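Local coordinates for protein Two-component system sensor histidine kinase (PDB 3OTT) that probably senses saccharides through its extracellular beta-propeller region and, as a putative membrane-bound histidine kinase and transcription regulator, passes the signal into the cell, at residues 562-565 / 570-573; 578-583 / 587-592. All blocks are in the same frame, centred on the assembly; numbering follows the deposited sequence.

Contact 1. Residues 562-565 / 570-573; sequences LSMT and SIWV
Met564 lies alongside Val573, both side chains pointing the same way from one face of the sheet, with Met564 CG 3.7 Å from Val573 CG1. The methionine's CG is anti to its carbonyl carbon (chi1 -73°), which sets CG beside both methyls of Val573; the chain then bends at chi3. Ile571 extends the same apolar patch: its CG1 branch passes 3.5 Å from Thr565 O, the carbonyl that also accepts Trp572 N. On the other face Thr565 and Trp572 stand as a hydrogen-bonded antiparallel pair. Thr565 N reaches Trp572 O at 2.8 Å, and Trp572 N returns to Thr565 O at 2.7 Å. In the non-hydrogen-bonded pair of Met564 and Val573, a CA-H...O contact from Met564 CA to Trp572 O (3.1 Å) adds to the pairing. Just before it, Leu562 and Ser563 both face Ser574, a classic beta bulge. Strand 519-524 covers the methionine face, where Tyr521 and Leu523 touch Met564, as expected between adjacent blades of a beta-propeller. Every conventional hydrogen bond between the two segments is thus made by backbone atoms, so the main chain ties the two strands together, while Met564, Ile571 and Val573 give one face an apolar surface that meets the neighbouring blade.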
loop_
_atom_site.group_PDB
_atom_site.type_symbol
_atom_site.label_atom_id
_atom_site.label_comp_id
_atom_site.label_asym_id
_atom_site.label_seq_id
_atom_site.Cartn_x
_atom_site.Cartn_y
_atom_site.Cartn_z
ATOM N N LEU B 562 17.467 16.876 17.956
ATOM C CA LEU B 562 17.225 16.341 16.606
ATOM C C LEU B 562 16.854 17.457 15.588
ATOM O O LEU B 562 17.289 17.416 14.440
ATOM C CB LEU B 562 16.184 15.197 16.615
ATOM C CG LEU B 562 16.303 13.864 17.414
ATOM C CD1 LEU B 562 15.061 12.903 17.155
ATOM C CD2 LEU B 562 17.648 13.081 17.222
ATOM N N SER B 563 16.082 18.448 16.040
ATOM C CA SER B 563 15.606 19.526 15.235
ATOM C C SER B 563 15.219 20.700 16.133
ATOM O O SER B 563 14.798 20.502 17.283
ATOM C CB SER B 563 14.379 19.092 14.423
ATOM O OG SER B 563 14.107 20.064 13.399
ATOM N N MET B 564 15.351 21.920 15.622
ATOM C CA MET B 564 14.927 23.135 16.380
ATOM C C MET B 564 14.254 24.078 15.409
ATOM O O MET B 564 14.774 24.283 14.308
ATOM C CB MET B 564 16.135 23.895 16.923
ATOM C CG MET B 564 16.849 23.237 18.090
ATOM S SD MET B 564 18.352 24.101 18.589
ATOM C CE MET B 564 17.748 25.645 19.145
ATOM N N THR B 565 13.136 24.687 15.791
ATOM C CA THR B 565 12.578 25.682 14.905
ATOM C C THR B 565 11.912 26.847 15.644
ATOM O O THR B 565 11.424 26.654 16.774
ATOM C CB THR B 565 11.633 25.013 13.855
ATOM O OG1 THR B 565 11.676 25.772 12.663
ATOM C CG2 THR B 565 10.189 24.880 14.335
ATOM N N SER B 570 8.499 31.639 20.610
ATOM C CA SER B 570 9.174 30.505 21.174
ATOM C C SER B 570 10.159 29.867 20.205
ATOM O O SER B 570 10.106 30.092 18.987
ATOM C CB SER B 570 8.120 29.473 21.598
ATOM O OG SER B 570 7.233 30.063 22.550
ATOM N N ILE B 571 11.042 29.042 20.753
ATOM C CA ILE B 571 11.676 28.041 19.940
ATOM C C ILE B 571 11.298 26.586 20.293
ATOM O O ILE B 571 11.318 26.190 21.461
ATOM C CB ILE B 571 13.208 28.259 19.824
ATOM C CG1 ILE B 571 13.820 26.982 19.257
ATOM C CG2 ILE B 571 13.816 28.513 21.155
ATOM C CD1 ILE B 571 15.232 27.160 18.753
ATOM N N TRP B 572 10.947 25.785 19.276
ATOM C CA TRP B 572 10.608 24.364 19.507
ATOM C C TRP B 572 11.821 23.509 19.271
ATOM O O TRP B 572 12.475 23.654 18.275
ATOM C CB TRP B 572 9.462 23.871 18.599
ATOM C CG TRP B 572 8.097 24.443 18.974
ATOM C CD1 TRP B 572 7.848 25.678 19.555
ATOM C CD2 TRP B 572 6.814 23.829 18.769
ATOM N NE1 TRP B 572 6.481 25.837 19.749
ATOM C CE2 TRP B 572 5.829 24.733 19.259
ATOM C CE3 TRP B 572 6.396 22.628 18.194
ATOM C CZ2 TRP B 572 4.464 24.447 19.231
ATOM C CZ3 TRP B 572 5.004 22.337 18.161
ATOM C CH2 TRP B 572 4.068 23.254 18.671
ATOM N N VAL B 573 12.071 22.578 20.185
ATOM C CA VAL B 573 13.282 21.765 20.177
ATOM C C VAL B 573 12.900 20.309 20.350
ATOM O O VAL B 573 12.402 19.897 21.408
ATOM C CB VAL B 573 14.261 22.206 21.299
ATOM C CG1 VAL B 573 15.637 21.487 21.147
ATOM C CG2 VAL B 573 14.491 23.670 21.234
#

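Contact 2. Residues 578-583 / 587-592; sequences GLWIID and MDARQQ
Trp580 lays one face of its indole against Gln591, whose CB sits 3.6 Å from the centroid of the Trp580 six-membered ring, almost straight above it, a CH-pi contact. With CG anti to the backbone N (chi1 -174°), the extended chain of Gln591 leads from above that ring out past its CE2-CZ2 side, with the amide plane 15° from the indole plane. Ala589 CB approaches the same ring obliquely and also meets Ile582 CG1 at 3.9 Å. Behind the sheet from the indole, Ile581 crosses the bent chain of Gln592, Ile581 CD1 lying 3.7 Å from Gln592 CG. Trp580 NE1 is buried with no partner, so packing alone holds the indole. Were Trp580 cut back to an alanine, Gln591 would probably lose the flat surface under its CB and turn more freely, and a gap would open beside Ala589.

The backbone is regular here: Gln592 N meets Leu579 O at 2.8 Å, with an N-H...O angle of 179°; Ile581 N bonds Arg590 O at 3.0 Å, and Arg590 N bonds Ile581 O at 2.8 Å. Tight packing reaches the surface at Gln591, an exposed residue whose CB and chain lie against the indole. The loose part is Arg590 and Asp588, on the solvent side; within the hairpin, Arg590 meets the opposite strand little beyond CB. Near the turn, Asp583 N still bonds Asp588 O at 3.0 Å, while Asp583 OD1 accepts the backbone N-H groups of Lys585 and Thr586, tying down the loop. Strand 589-591 is the outermost of its four-stranded blade; strand 570-575 flanks strand 578-583 on its other side, Phe553 meets the Trp580 ring, and Met587 reaches Gln549 and Ile551 on strand 547-552 of the preceding blade.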
loop_
_atom_site.group_PDB
_atom_site.type_symbol
_atom_site.label_atom_id
_atom_site.label_comp_id
_atom_site.label_asym_id
_atom_site.label_seq_id
_atom_site.Cartn_x
_atom_site.Cartn_y
_atom_site.Cartn_z
ATOM N N GLY B 578 12.099 13.865 23.885
ATOM C CA GLY B 578 10.851 14.595 23.740
ATOM C C GLY B 578 10.974 16.007 23.179
ATOM O O GLY B 578 12.011 16.410 22.629
ATOM N N LEU B 579 9.894 16.742 23.345
ATOM C CA LEU B 579 9.720 18.040 22.777
ATOM C C LEU B 579 9.811 19.121 23.861
ATOM O O LEU B 579 9.096 19.086 24.848
ATOM C CB LEU B 579 8.343 18.090 22.100
ATOM C CG LEU B 579 8.164 18.829 20.775
ATOM C CD1 LEU B 579 6.684 19.375 20.678
ATOM C CD2 LEU B 579 9.109 19.942 20.559
ATOM N N TRP B 580 10.713 20.072 23.672
ATOM C CA TRP B 580 10.785 21.254 24.548
ATOM C C TRP B 580 10.453 22.532 23.791
ATOM O O TRP B 580 10.878 22.710 22.662
ATOM C CB TRP B 580 12.189 21.381 25.170
ATOM C CG TRP B 580 12.518 20.195 26.013
ATOM C CD1 TRP B 580 12.780 18.918 25.580
ATOM C CD2 TRP B 580 12.545 20.150 27.439
ATOM N NE1 TRP B 580 12.971 18.090 26.650
ATOM C CE2 TRP B 580 12.848 18.823 27.806
ATOM C CE3 TRP B 580 12.348 21.107 28.441
ATOM C CZ2 TRP B 580 12.981 18.430 29.128
ATOM C CZ3 TRP B 580 12.470 20.733 29.754
ATOM C CH2 TRP B 580 12.790 19.397 30.092
ATOM N N ILE B 581 9.713 23.406 24.443
ATOM C CA ILE B 581 9.393 24.724 23.960
ATOM C C ILE B 581 10.054 25.778 24.882
ATOM O O ILE B 581 9.855 25.760 26.099
ATOM C CB ILE B 581 7.872 24.917 24.014
ATOM C CG1 ILE B 581 7.179 23.857 23.143
ATOM C CG2 ILE B 581 7.473 26.402 23.658
ATOM C CD1 ILE B 581 5.618 24.095 22.973
ATOM N N ILE B 582 10.793 26.713 24.285
ATOM C CA ILE B 582 11.628 27.648 25.041
ATOM C C ILE B 582 11.273 29.052 24.629
ATOM O O ILE B 582 11.276 29.375 23.436
ATOM C CB ILE B 582 13.132 27.436 24.716
ATOM C CG1 ILE B 582 13.563 25.996 25.025
ATOM C CG2 ILE B 582 14.030 28.444 25.419
ATOM C CD1 ILE B 582 14.918 25.647 24.339
ATOM N N ASP B 583 11.024 29.905 25.609
ATOM C CA ASP B 583 10.594 31.255 25.294
ATOM C C ASP B 583 11.791 32.042 24.811
ATOM O O ASP B 583 12.829 32.009 25.437
ATOM C CB ASP B 583 9.977 31.935 26.518
ATOM C CG ASP B 583 9.686 33.426 26.267
ATOM O OD1 ASP B 583 10.619 34.266 26.279
ATOM O OD2 ASP B 583 8.509 33.749 26.027
ATOM N N MET B 587 13.986 32.554 28.066
ATOM C CA MET B 587 14.726 31.279 27.955
ATOM C C MET B 587 14.252 30.156 28.899
ATOM O O MET B 587 14.950 29.137 29.008
ATOM C CB MET B 587 16.253 31.455 28.023
ATOM C CG MET B 587 16.807 32.177 26.814
ATOM S SD MET B 587 18.601 32.338 26.835
ATOM C CE MET B 587 19.171 30.702 26.248
ATOM N N ASP B 588 13.106 30.375 29.561
ATOM C CA ASP B 588 12.307 29.339 30.210
ATOM C C ASP B 588 12.019 28.168 29.233
ATOM O O ASP B 588 11.379 28.361 28.194
ATOM C CB ASP B 588 10.928 29.886 30.733
ATOM C CG ASP B 588 11.052 30.863 31.916
ATOM O OD1 ASP B 588 12.137 30.962 32.565
ATOM O OD2 ASP B 588 10.025 31.540 32.223
ATOM N N ALA B 589 12.465 26.972 29.598
ATOM C CA ALA B 589 12.232 25.756 28.816
ATOM C C ALA B 589 11.095 24.944 29.397
ATOM O O ALA B 589 11.078 24.719 30.589
ATOM C CB ALA B 589 13.480 24.914 28.795
ATOM N N ARG B 590 10.154 24.495 28.580
ATOM C CA ARG B 590 9.078 23.653 29.113
ATOM C C ARG B 590 8.911 22.370 28.332
ATOM O O ARG B 590 8.756 22.419 27.125
ATOM C CB ARG B 590 7.759 24.416 29.097
ATOM C CG ARG B 590 7.582 25.324 30.268
ATOM C CD ARG B 590 6.150 25.851 30.271
ATOM N NE ARG B 590 5.770 26.288 31.611
ATOM C CZ ARG B 590 4.523 26.485 32.022
ATOM N NH1 ARG B 590 3.496 26.294 31.193
ATOM N NH2 ARG B 590 4.304 26.876 33.277
ATOM N N GLN B 591 8.921 21.220 28.998
ATOM C CA GLN B 591 8.664 19.979 28.264
ATOM C C GLN B 591 7.183 19.732 27.882
ATOM O O GLN B 591 6.314 19.942 28.702
ATOM C CB GLN B 591 9.207 18.770 29.017
ATOM C CG GLN B 591 9.074 17.506 28.191
ATOM C CD GLN B 591 9.746 16.348 28.819
ATOM O OE1 GLN B 591 9.929 16.315 30.031
ATOM N NE2 GLN B 591 10.131 15.380 28.011
ATOM N N GLN B 592 6.931 19.266 26.651
ATOM C CA GLN B 592 5.579 18.841 26.187
ATOM C C GLN B 592 5.276 17.327 26.307
ATOM O O GLN B 592 6.187 16.526 26.401
ATOM C CB GLN B 592 5.366 19.244 24.722
ATOM C CG GLN B 592 5.421 20.735 24.453
ATOM C CD GLN B 592 4.573 21.544 25.437
ATOM O OE1 GLN B 592 3.351 21.677 25.282
ATOM N NE2 GLN B 592 5.233 22.088 26.466
#

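Contact 1 and contact 2 are consecutive hairpins of one four-stranded antiparallel propeller blade, their centres about 9 Å apart. Strands 570-575 and 578-583 join them: Ile571 N lies 2.7 Å from Ile582 O, and Val573 N lies 2.8 Å from Trp580 O, both probable hydrogen bonds. Packing follows the same seam, with Leu579 CD2 3.4 Å from Val573 O. Burial falls off across the blade, since contact 1 is largely buried whereas contact 2 carries exposed residues on the edge strand 589-591. Neither contact contributes a residue to the pocket of the hexatantalum dodecabromide cluster, a heavy-atom compound lined by residues such as Glu289, Glu354 and Arg634, whose position does not mark a saccharide site.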